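Local coordinates for CBS domain protein (Shewanella oneidensis, PDB 3LHH) that binds AMP through its paired CBS domains, part of a longer membrane protein whose family is generally thought also to bind flavin adenine dinucleotide, at residues A[54-60]-A[78-84]; A[48-54]-A[149-153]; A[96-100]-A[109-114]. One frame throughout, in Å; residues are numbered along the deposited sequence. Where two conformers were deposited one is given.

Overall arrangement
The chain shows how one long closure can enclose two shorter ones. Contact 2 opens first, at residues 48-54; Ile54, the last residue of that segment, also begins contact 1. Contact 1 closes at 78-84, after helix 63-71, completing a beta-alpha-beta unit. Contact 3 then opens on helix 94-102 and closes on the loop at 109-114. Contact 2 closes only at 149-153, pairing strand 49-50 with strand 149-154 of the second CBS domain. Contacts 1 and 3 follow in series inside it, and none cross. Contact 1 touches both others, through Pro79 with Leu152 and Leu59 with Leu109, whereas the centres of contacts 2 and 3 are about 22 Å apart. AMP lies against contacts 1 and 2.

Contact 1 (A[54-60]-A[78-84]); sequences IVFLDLN and FPVCRNN. With AMP (adenosine monophosphate), chain B.
Leu57 and Val80 face each other in a parallel pairing, their CA atoms 4.7 Å apart, and Asp58 pairs with Cys81 one step further on. The bonds alternate as parallel strands require. Leu57 N gives to Pro79 O and Leu57 O receives Cys81 N, so that Leu57 holds both neighbours of Val80; Leu59 N then reaches Cys81 O at 2.9 Å. Leu57 and Val80 share one face of the sheet, where Leu57 packs on helix 63-71, while Asp58 and Cys81 share the other. Leu59 crosses Val80 at about a right angle, its CG pressed to Val80 CG1 at 3.4 Å, tighter than ordinary van der Waals contact. With chi1 at 66°, Phe56 CG lies between its backbone N and carbonyl carbon, and the ring beyond it meets Cys81 SG obliquely, 4.3 Å from the ring centroid to SG, in a sulfur-aromatic contact. The carboxylate of Asp58 ties the strand ends together. Its OD1 takes Asn60 N at 2.7 Å, forming an Asx turn, and takes Asn83 N at 3.0 Å from the opposite face of the carboxylate plane. At the other end, Val55 CG1 lies in the plane of the Phe78 ring, at its edge. The Val55 backbone reads the adenine: Val55 N donates to AMP N1 at 3.0 Å, almost straight at 172°, and Val55 O accepts from AMP N6 at 3.1 Å. Two parallel strands joined through helix 63-71 make a beta-alpha-beta unit of the CBS domain, with the adenine bound where the strands begin.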
loop_
_atom_site.group_PDB
_atom_site.type_symbol
_atom_site.label_atom_id
_atom_site.label_comp_id
_atom_site.label_asym_id
_atom_site.label_seq_id
_atom_site.Cartn_x
_atom_site.Cartn_y
_atom_site.Cartn_z
ATOM N N ILE A 54 6.350 0.659 -6.438
ATOM C CA ILE A 54 5.719 1.063 -5.182
ATOM C C ILE A 54 6.337 2.314 -4.580
ATOM O O ILE A 54 7.541 2.371 -4.365
ATOM C CB ILE A 54 5.777 -0.039 -4.103
ATOM C CG1 ILE A 54 4.942 -1.256 -4.516
ATOM C CG2 ILE A 54 5.278 0.512 -2.780
ATOM C CD1 ILE A 54 4.904 -2.355 -3.464
ATOM N N VAL A 55 5.506 3.310 -4.280
ATOM C CA VAL A 55 5.979 4.526 -3.624
ATOM C C VAL A 55 5.685 4.393 -2.147
ATOM O O VAL A 55 4.532 4.201 -1.774
ATOM C CB VAL A 55 5.248 5.775 -4.174
ATOM C CG1 VAL A 55 5.668 7.013 -3.417
ATOM C CG2 VAL A 55 5.504 5.929 -5.671
ATOM N N PHE A 56 6.709 4.491 -1.303
ATOM C CA PHE A 56 6.560 4.105 0.103
ATOM C C PHE A 56 7.215 5.076 1.077
ATOM O O PHE A 56 8.074 5.864 0.694
ATOM C CB PHE A 56 7.116 2.691 0.332
ATOM C CG PHE A 56 8.611 2.579 0.129
ATOM C CD1 PHE A 56 9.129 2.222 -1.106
ATOM C CD2 PHE A 56 9.490 2.810 1.179
ATOM C CE1 PHE A 56 10.501 2.110 -1.298
ATOM C CE2 PHE A 56 10.866 2.709 0.997
ATOM C CZ PHE A 56 11.370 2.357 -0.243
ATOM N N LEU A 57 6.789 5.027 2.333
ATOM C CA LEU A 57 7.410 5.829 3.382
ATOM C C LEU A 57 8.308 4.971 4.290
ATOM O O LEU A 57 8.043 3.789 4.495
ATOM C CB LEU A 57 6.337 6.539 4.199
ATOM C CG LEU A 57 5.310 7.348 3.393
ATOM C CD1 LEU A 57 4.428 8.149 4.330
ATOM C CD2 LEU A 57 5.980 8.260 2.401
ATOM N N ASP A 58 9.377 5.564 4.813
ATOM C CA ASP A 58 10.357 4.824 5.619
ATOM C C ASP A 58 10.389 5.414 7.022
ATOM O O ASP A 58 10.732 6.578 7.231
ATOM C CB ASP A 58 11.746 4.866 4.961
ATOM C CG ASP A 58 12.775 3.922 5.624
ATOM O OD1 ASP A 58 12.671 3.616 6.834
ATOM O OD2 ASP A 58 13.718 3.502 4.912
ATOM N N LEU A 59 9.982 4.602 7.979
ATOM C CA LEU A 59 9.965 5.011 9.366
ATOM C C LEU A 59 11.356 5.301 9.894
ATOM O O LEU A 59 11.489 5.942 10.928
ATOM C CB LEU A 59 9.344 3.910 10.225
ATOM C CG LEU A 59 7.841 3.775 10.115
ATOM C CD1 LEU A 59 7.365 2.658 11.024
ATOM C CD2 LEU A 59 7.187 5.103 10.481
ATOM N N ASN A 60 12.390 4.794 9.219
ATOM C CA ASN A 60 13.773 5.080 9.630
ATOM C C ASN A 60 14.327 6.384 9.046
ATOM O O ASN A 60 15.468 6.767 9.343
ATOM C CB ASN A 60 14.720 3.908 9.321
ATOM C CG ASN A 60 14.481 2.691 10.246
ATOM O OD1 ASN A 60 14.726 1.546 9.859
ATOM N ND2 ASN A 60 13.996 2.945 11.457
ATOM N N PHE A 78 -0.005 5.241 1.297
ATOM C CA PHE A 78 1.385 4.813 1.127
ATOM C C PHE A 78 1.724 3.675 2.063
ATOM O O PHE A 78 1.522 3.795 3.266
ATOM C CB PHE A 78 2.324 5.980 1.412
ATOM C CG PHE A 78 2.179 7.113 0.434
ATOM C CD1 PHE A 78 2.982 7.173 -0.685
ATOM C CD2 PHE A 78 1.224 8.102 0.624
ATOM C CE1 PHE A 78 2.860 8.236 -1.605
ATOM C CE2 PHE A 78 1.088 9.153 -0.292
ATOM C CZ PHE A 78 1.907 9.211 -1.404
ATOM N N PRO A 79 2.257 2.571 1.510
ATOM C CA PRO A 79 2.872 1.530 2.328
ATOM C C PRO A 79 4.002 2.151 3.130
ATOM O O PRO A 79 4.688 3.051 2.637
ATOM C CB PRO A 79 3.444 0.557 1.291
ATOM C CG PRO A 79 2.710 0.914 -0.029
ATOM C CD PRO A 79 2.483 2.366 0.070
ATOM N N VAL A 80 4.183 1.678 4.355
ATOM C CA VAL A 80 5.208 2.185 5.253
ATOM C C VAL A 80 6.073 1.037 5.711
ATOM O O VAL A 80 5.576 0.023 6.213
ATOM C CB VAL A 80 4.603 2.787 6.528
ATOM C CG1 VAL A 80 5.714 3.247 7.459
ATOM C CG2 VAL A 80 3.672 3.926 6.184
ATOM N N CYS A 81 7.375 1.205 5.581
ATOM C CA CYS A 81 8.264 0.138 5.944
ATOM C C CYS A 81 9.399 0.665 6.814
ATOM O O CYS A 81 9.392 1.830 7.237
ATOM C CB CYS A 81 8.807 -0.509 4.676
ATOM S SG CYS A 81 9.923 0.586 3.807
ATOM N N ARG A 82 10.351 -0.218 7.103
ATOM C CA ARG A 82 11.570 0.178 7.792
ATOM C C ARG A 82 12.747 -0.199 6.931
ATOM O O ARG A 82 12.926 -1.364 6.590
ATOM C CB ARG A 82 11.680 -0.487 9.156
ATOM C CG ARG A 82 10.749 0.095 10.189
ATOM C CD ARG A 82 11.194 -0.279 11.584
ATOM N NE ARG A 82 10.095 -0.192 12.538
ATOM C CZ ARG A 82 9.841 0.866 13.297
ATOM N NH1 ARG A 82 10.613 1.944 13.222
ATOM N NH2 ARG A 82 8.813 0.839 14.135
ATOM N N ASN A 83 13.531 0.806 6.565
ATOM C CA ASN A 83 14.719 0.618 5.731
ATOM C C ASN A 83 14.385 0.211 4.305
ATOM O O ASN A 83 14.857 0.818 3.352
ATOM C CB ASN A 83 15.684 -0.402 6.359
ATOM C CG ASN A 83 16.040 -0.063 7.790
ATOM O OD1 ASN A 83 15.996 -0.920 8.677
ATOM N ND2 ASN A 83 16.371 1.196 8.029
ATOM N N ASN A 84 13.569 -0.822 4.154
ATOM C CA ASN A 84 13.204 -1.274 2.824
ATOM C C ASN A 84 11.848 -1.941 2.826
ATOM O O ASN A 84 11.290 -2.261 3.870
ATOM C CB ASN A 84 14.267 -2.220 2.234
ATOM C CG ASN A 84 14.399 -3.519 3.021
ATOM O OD1 ASN A 84 13.547 -4.404 2.930
ATOM N ND2 ASN A 84 15.475 -3.638 3.796
HETATM P P AMP B . -4.466 6.829 -6.168
HETATM O O1P AMP B . -3.259 7.447 -6.843
HETATM O O2P AMP B . -4.339 6.770 -4.670
HETATM O O3P AMP B . -5.808 7.307 -6.668
HETATM O "O5'" AMP B . -4.396 5.338 -6.753
HETATM C "C5'" AMP B . -4.582 5.117 -8.155
HETATM C "C4'" AMP B . -3.707 3.958 -8.635
HETATM O "O4'" AMP B . -2.309 4.244 -8.462
HETATM C "C3'" AMP B . -3.929 2.678 -7.837
HETATM O "O3'" AMP B . -5.065 1.920 -8.294
HETATM C "C2'" AMP B . -2.617 1.952 -8.042
HETATM O "O2'" AMP B . -2.631 1.469 -9.387
HETATM C "C1'" AMP B . -1.599 3.076 -8.008
HETATM N N9 AMP B . -1.088 3.373 -6.637
HETATM C C8 AMP B . -1.816 3.826 -5.596
HETATM N N7 AMP B . -1.056 4.028 -4.495
HETATM C C5 AMP B . 0.203 3.688 -4.829
HETATM C C6 AMP B . 1.507 3.681 -4.134
HETATM N N6 AMP B . 1.623 4.062 -2.833
HETATM N N1 AMP B . 2.579 3.288 -4.847
HETATM C C2 AMP B . 2.478 2.913 -6.143
HETATM N N3 AMP B . 1.321 2.896 -6.833
HETATM C C4 AMP B . 0.172 3.266 -6.233
#

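Contact 2 (A[48-54]-A[149-153]). With AMP (adenosine monophosphate), chain B.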
loop_
_atom_site.group_PDB
_atom_site.type_symbol
_atom_site.label_atom_id
_atom_site.label_comp_id
_atom_site.label_asym_id
_atom_site.label_seq_id
_atom_site.Cartn_x
_atom_site.Cartn_y
_atom_site.Cartn_z
HETATM N N MSE A 48 -1.129 -6.286 -10.713
HETATM C CA MSE A 48 -0.253 -5.887 -9.633
HETATM C C MSE A 48 0.513 -4.608 -9.926
HETATM O O MSE A 48 0.942 -4.380 -11.056
HETATM C CB MSE A 48 0.750 -7.010 -9.419
HETATM C CG MSE A 48 1.563 -6.910 -8.182
HETATM SE SE MSE A 48 2.264 -8.677 -7.833
HETATM C CE MSE A 48 3.450 -8.871 -9.362
ATOM N N VAL A 49 0.684 -3.773 -8.905
ATOM C CA VAL A 49 1.732 -2.757 -8.941
ATOM C C VAL A 49 3.036 -3.434 -8.483
ATOM O O VAL A 49 3.156 -3.797 -7.320
ATOM C CB VAL A 49 1.427 -1.578 -7.999
ATOM C CG1 VAL A 49 2.625 -0.627 -7.922
ATOM C CG2 VAL A 49 0.152 -0.830 -8.432
ATOM N N PRO A 50 4.008 -3.606 -9.398
ATOM C CA PRO A 50 5.270 -4.299 -9.095
ATOM C C PRO A 50 6.020 -3.610 -7.960
ATOM O O PRO A 50 5.934 -2.388 -7.842
ATOM C CB PRO A 50 6.087 -4.135 -10.387
ATOM C CG PRO A 50 5.116 -3.631 -11.432
ATOM C CD PRO A 50 4.072 -2.883 -10.682
ATOM N N ARG A 51 6.769 -4.364 -7.160
ATOM C CA ARG A 51 7.518 -3.769 -6.054
ATOM C C ARG A 51 8.419 -2.596 -6.469
ATOM O O ARG A 51 8.679 -1.707 -5.668
ATOM C CB ARG A 51 8.338 -4.818 -5.309
ATOM C CG ARG A 51 9.369 -5.521 -6.156
ATOM C CD ARG A 51 10.143 -6.551 -5.343
ATOM N NE ARG A 51 11.204 -5.958 -4.516
ATOM C CZ ARG A 51 11.415 -6.293 -3.249
ATOM N NH1 ARG A 51 10.648 -7.211 -2.653
ATOM N NH2 ARG A 51 12.394 -5.729 -2.575
ATOM N N SER A 52 8.900 -2.585 -7.706
ATOM C CA SER A 52 9.756 -1.477 -8.141
ATOM C C SER A 52 8.978 -0.178 -8.377
ATOM O O SER A 52 9.553 0.913 -8.335
ATOM C CB SER A 52 10.567 -1.850 -9.384
ATOM O OG SER A 52 9.734 -2.024 -10.508
ATOM N N ASP A 53 7.674 -0.302 -8.613
ATOM C CA ASP A 53 6.820 0.863 -8.840
ATOM C C ASP A 53 6.153 1.360 -7.558
ATOM O O ASP A 53 5.445 2.362 -7.592
ATOM C CB ASP A 53 5.731 0.559 -9.883
ATOM C CG ASP A 53 6.291 0.333 -11.292
ATOM O OD1 ASP A 53 7.524 0.387 -11.478
ATOM O OD2 ASP A 53 5.483 0.106 -12.222
ATOM N N ILE A 54 6.350 0.659 -6.438
ATOM C CA ILE A 54 5.719 1.063 -5.182
ATOM C C ILE A 54 6.337 2.314 -4.580
ATOM O O ILE A 54 7.541 2.371 -4.365
ATOM C CB ILE A 54 5.777 -0.039 -4.103
ATOM C CG1 ILE A 54 4.942 -1.256 -4.516
ATOM C CG2 ILE A 54 5.278 0.512 -2.780
ATOM C CD1 ILE A 54 4.904 -2.355 -3.464
ATOM N N LEU A 149 8.034 -9.913 -0.838
ATOM C CA LEU A 149 7.075 -9.014 -1.455
ATOM C C LEU A 149 7.268 -8.925 -2.968
ATOM O O LEU A 149 8.369 -8.674 -3.442
ATOM C CB LEU A 149 7.204 -7.632 -0.839
ATOM C CG LEU A 149 6.200 -6.632 -1.386
ATOM C CD1 LEU A 149 4.926 -6.740 -0.574
ATOM C CD2 LEU A 149 6.777 -5.255 -1.289
ATOM N N LYS A 150 6.189 -9.122 -3.719
ATOM C CA LYS A 150 6.218 -9.065 -5.185
ATOM C C LYS A 150 5.574 -7.784 -5.714
ATOM O O LYS A 150 5.806 -7.387 -6.850
ATOM C CB LYS A 150 5.457 -10.264 -5.785
ATOM C CG LYS A 150 6.279 -11.522 -5.943
ATOM C CD LYS A 150 7.413 -11.312 -6.948
ATOM C CE LYS A 150 8.759 -11.820 -6.408
ATOM N NZ LYS A 150 9.885 -10.822 -6.571
ATOM N N GLY A 151 4.729 -7.167 -4.903
ATOM C CA GLY A 151 3.995 -6.004 -5.346
ATOM C C GLY A 151 2.765 -5.750 -4.501
ATOM O O GLY A 151 2.623 -6.313 -3.415
ATOM N N LEU A 152 1.882 -4.892 -4.994
ATOM C CA LEU A 152 0.641 -4.623 -4.291
ATOM C C LEU A 152 -0.520 -4.552 -5.257
ATOM O O LEU A 152 -0.340 -4.267 -6.444
ATOM C CB LEU A 152 0.732 -3.344 -3.448
ATOM C CG LEU A 152 0.939 -2.000 -4.135
ATOM C CD1 LEU A 152 -0.346 -1.455 -4.729
ATOM C CD2 LEU A 152 1.493 -1.029 -3.104
ATOM N N VAL A 153 -1.707 -4.848 -4.744
ATOM C CA VAL A 153 -2.939 -4.690 -5.517
ATOM C C VAL A 153 -3.868 -3.710 -4.812
ATOM O O VAL A 153 -4.002 -3.745 -3.589
ATOM C CB VAL A 153 -3.650 -6.040 -5.715
ATOM C CG1 VAL A 153 -4.856 -5.885 -6.658
ATOM C CG2 VAL A 153 -2.699 -7.011 -6.301
HETATM P P AMP B . -4.466 6.829 -6.168
HETATM O O1P AMP B . -3.259 7.447 -6.843
HETATM O O2P AMP B . -4.339 6.770 -4.670
HETATM O O3P AMP B . -5.808 7.307 -6.668
HETATM O "O5'" AMP B . -4.396 5.338 -6.753
HETATM C "C5'" AMP B . -4.582 5.117 -8.155
HETATM C "C4'" AMP B . -3.707 3.958 -8.635
HETATM O "O4'" AMP B . -2.309 4.244 -8.462
HETATM C "C3'" AMP B . -3.929 2.678 -7.837
HETATM O "O3'" AMP B . -5.065 1.920 -8.294
HETATM C "C2'" AMP B . -2.617 1.952 -8.042
HETATM O "O2'" AMP B . -2.631 1.469 -9.387
HETATM C "C1'" AMP B . -1.599 3.076 -8.008
HETATM N N9 AMP B . -1.088 3.373 -6.637
HETATM C C8 AMP B . -1.816 3.826 -5.596
HETATM N N7 AMP B . -1.056 4.028 -4.495
HETATM C C5 AMP B . 0.203 3.688 -4.829
HETATM C C6 AMP B . 1.507 3.681 -4.134
HETATM N N6 AMP B . 1.623 4.062 -2.833
HETATM N N1 AMP B . 2.579 3.288 -4.847
HETATM C C2 AMP B . 2.478 2.913 -6.143
HETATM N N3 AMP B . 1.321 2.896 -6.833
HETATM C C4 AMP B . 0.172 3.266 -6.233
#
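Val49 and Leu152 form an antiparallel hydrogen-bonded pair in which both backbone groups of each residue are used: Val49 N donates to Leu152 O at 2.7 Å, and Leu152 N returns a bond to Val49 O at 2.9 Å. Pro50 and Gly151 form the next, non-hydrogen-bonded pair; past them, Arg51 N still reaches Lys150 O at 3.2 Å, from well above that carbonyl plane. The Arg51 side chain bends at chi3 (-80°), which brings NH1 back to Leu149 O at 2.8 Å, with the oxygen at the edge of the guanidinium and in its plane. NH2 is held by a salt bridge to Asp86. An alanine in place of Arg51 is likely to leave the Leu149 carbonyl short of a donor and the Asp86 carboxylate without its charge partner. The Val49-Leu152 pair makes strand 49-50 the outer strand, within this chain, of a sheet otherwise built from strands 149-154, 139-143 and 117-120, so an early piece of the chain completes the sheet of the later CBS repeat. Lys150 and Gly151 both bond to Val142 on the next strand, a classic beta bulge. A side chain on Gly151 would run into Val49 O and Met48 CG; at its backbone angles a CB would also be pressed against the carbonyl oxygen of Lys150. Pro50 O is taken by Asp53 N at 2.8 Å. Leu152 divides its methyls, CD1 lying by Val49 CB and CD2 by Ile54 CD1, the latter at 3.7 Å. On the nucleotide side, Val49 CG2 rests 3.7 Å from AMP O2', and Asp53 O approaches AMP C2.

Contact 3 (A[96-100]-A[109-114])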
loop_
_atom_site.group_PDB
_atom_site.type_symbol
_atom_site.label_atom_id
_atom_site.label_comp_id
_atom_site.label_asym_id
_atom_site.label_seq_id
_atom_site.Cartn_x
_atom_site.Cartn_y
_atom_site.Cartn_z
ATOM N N GLN A 96 -4.369 12.157 6.088
ATOM C CA GLN A 96 -4.221 12.227 7.527
ATOM C C GLN A 96 -2.874 12.825 7.893
ATOM O O GLN A 96 -2.784 13.690 8.765
ATOM C CB GLN A 96 -4.379 10.851 8.159
ATOM C CG GLN A 96 -4.341 10.895 9.675
ATOM C CD GLN A 96 -4.433 9.518 10.327
ATOM O OE1 GLN A 96 -4.381 8.484 9.652
ATOM N NE2 GLN A 96 -4.565 9.503 11.651
ATOM N N LEU A 97 -1.832 12.373 7.207
ATOM C CA LEU A 97 -0.478 12.795 7.511
ATOM C C LEU A 97 -0.408 14.301 7.300
ATOM O O LEU A 97 0.063 15.057 8.152
ATOM C CB LEU A 97 0.480 12.108 6.551
ATOM C CG LEU A 97 1.874 11.738 7.042
ATOM C CD1 LEU A 97 2.802 11.744 5.871
ATOM C CD2 LEU A 97 2.359 12.675 8.126
ATOM N N LEU A 98 -0.888 14.729 6.139
ATOM C CA LEU A 98 -0.840 16.128 5.781
ATOM C C LEU A 98 -1.776 16.933 6.657
ATOM O O LEU A 98 -1.422 18.018 7.109
ATOM C CB LEU A 98 -1.259 16.301 4.340
ATOM C CG LEU A 98 -0.364 15.539 3.384
ATOM C CD1 LEU A 98 -0.993 15.597 2.014
ATOM C CD2 LEU A 98 1.046 16.140 3.395
ATOM N N SER A 99 -2.976 16.403 6.886
ATOM C CA SER A 99 -3.927 17.066 7.773
ATOM C C SER A 99 -3.237 17.375 9.079
ATOM O O SER A 99 -3.196 18.527 9.500
ATOM C CB SER A 99 -5.157 16.193 8.050
ATOM O OG SER A 99 -6.007 16.130 6.922
ATOM N N GLU A 100 -2.696 16.337 9.710
ATOM C CA GLU A 100 -2.085 16.461 11.027
ATOM C C GLU A 100 -0.734 17.155 11.004
ATOM O O GLU A 100 -0.145 17.405 12.051
ATOM C CB GLU A 100 -1.900 15.088 11.645
ATOM C CG GLU A 100 -3.182 14.416 12.062
ATOM C CD GLU A 100 -2.917 13.224 12.947
ATOM O OE1 GLU A 100 -3.879 12.506 13.292
ATOM O OE2 GLU A 100 -1.736 13.009 13.297
ATOM N N LEU A 109 5.297 9.630 12.871
ATOM C CA LEU A 109 4.801 8.857 11.742
ATOM C C LEU A 109 4.225 7.501 12.143
ATOM O O LEU A 109 3.196 7.062 11.614
ATOM C CB LEU A 109 5.921 8.648 10.728
ATOM C CG LEU A 109 5.432 8.155 9.372
ATOM C CD1 LEU A 109 4.242 8.967 8.948
ATOM C CD2 LEU A 109 6.543 8.235 8.327
ATOM N N VAL A 110 4.889 6.837 13.080
ATOM C CA VAL A 110 4.515 5.474 13.444
ATOM C C VAL A 110 3.104 5.435 14.029
ATOM O O VAL A 110 2.462 4.388 14.061
ATOM C CB VAL A 110 5.535 4.848 14.428
ATOM C CG1 VAL A 110 5.567 5.630 15.736
ATOM C CG2 VAL A 110 5.212 3.388 14.680
ATOM N N ASP A 111 2.620 6.591 14.467
ATOM C CA ASP A 111 1.315 6.695 15.109
ATOM C C ASP A 111 0.156 6.670 14.107
ATOM O O ASP A 111 -0.988 6.407 14.471
ATOM C CB ASP A 111 1.254 7.972 15.952
ATOM C CG ASP A 111 2.139 7.899 17.195
ATOM O OD1 ASP A 111 2.619 6.791 17.542
ATOM O OD2 ASP A 111 2.350 8.956 17.831
ATOM N N LEU A 112 0.449 6.945 12.842
ATOM C CA LEU A 112 -0.595 6.977 11.831
ATOM C C LEU A 112 -0.641 5.681 11.024
ATOM O O LEU A 112 -1.492 5.519 10.154
ATOM C CB LEU A 112 -0.432 8.186 10.902
ATOM C CG LEU A 112 -0.659 9.570 11.525
ATOM C CD1 LEU A 112 0.470 9.894 12.490
ATOM C CD2 LEU A 112 -0.771 10.645 10.458
ATOM N N VAL A 113 0.264 4.753 11.310
ATOM C CA VAL A 113 0.322 3.536 10.519
ATOM C C VAL A 113 -0.915 2.683 10.773
ATOM O O VAL A 113 -1.296 2.470 11.916
ATOM C CB VAL A 113 1.574 2.715 10.853
ATOM C CG1 VAL A 113 1.591 1.407 10.057
ATOM C CG2 VAL A 113 2.822 3.530 10.585
ATOM N N LYS A 114 -1.541 2.202 9.706
ATOM C CA LYS A 114 -2.680 1.296 9.834
ATOM C C LYS A 114 -2.264 -0.066 9.313
ATOM O O LYS A 114 -1.301 -0.173 8.539
ATOM C CB LYS A 114 -3.877 1.812 9.036
ATOM C CG LYS A 114 -4.181 3.293 9.243
ATOM C CD LYS A 114 -4.585 3.584 10.680
ATOM C CE LYS A 114 -4.767 5.074 10.921
ATOM N NZ LYS A 114 -5.162 5.353 12.333
HETATM O O HOH W 1 -3.138 6.712 8.336
#
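Leu112 reaches from its loop to the flank of helix 94-102 and lies against Gln96, Leu97 and Glu100. A chi1 of -67° sets CG anti to the carbonyl carbon, which sends the side chain on towards the helix. Its CB passes Gln96 OE1 at 4.2 Å, a loose approach. At CG the branch runs beside the Gln96 amide, with NE2 at 3.9 Å. From there both methyls border Glu100 OE2, CD1 at 3.9 Å and CD2 at 3.8 Å, the two side chains sliding past one another in opposite directions. CD2 also meets Leu97 CA at 3.7 Å and, at the same distance, Gln96 CG. Gln96 CG stands anti to the backbone N (chi1 -175°), and the extended chain beyond it carries the amide across to the loop. There OE1 and Leu112 O each accept a hydrogen from one water, which bridges helix and loop. NE2 turns back to Glu100 OE1 in a weak hydrogen bond, and Lys114 CE comes to OE1 at 3.7 Å. Leu97 CG also touches Leu109 CD1 at 4.1 Å. A bond from Leu112 N to Leu109 O closes a turn in the loop; Leu107 and Ile92 also pack on Leu112. The contact thus joins the helix to the chain leading into strand 117-120. No direct hydrogen bond crosses between the segments: van der Waals packing, mostly around Leu112 with a smaller Leu97-Leu109 contact, joins them, while the water supplies a polar link, giving the Gln96 amide oxygen a partner and probably limiting how freely the amide can turn.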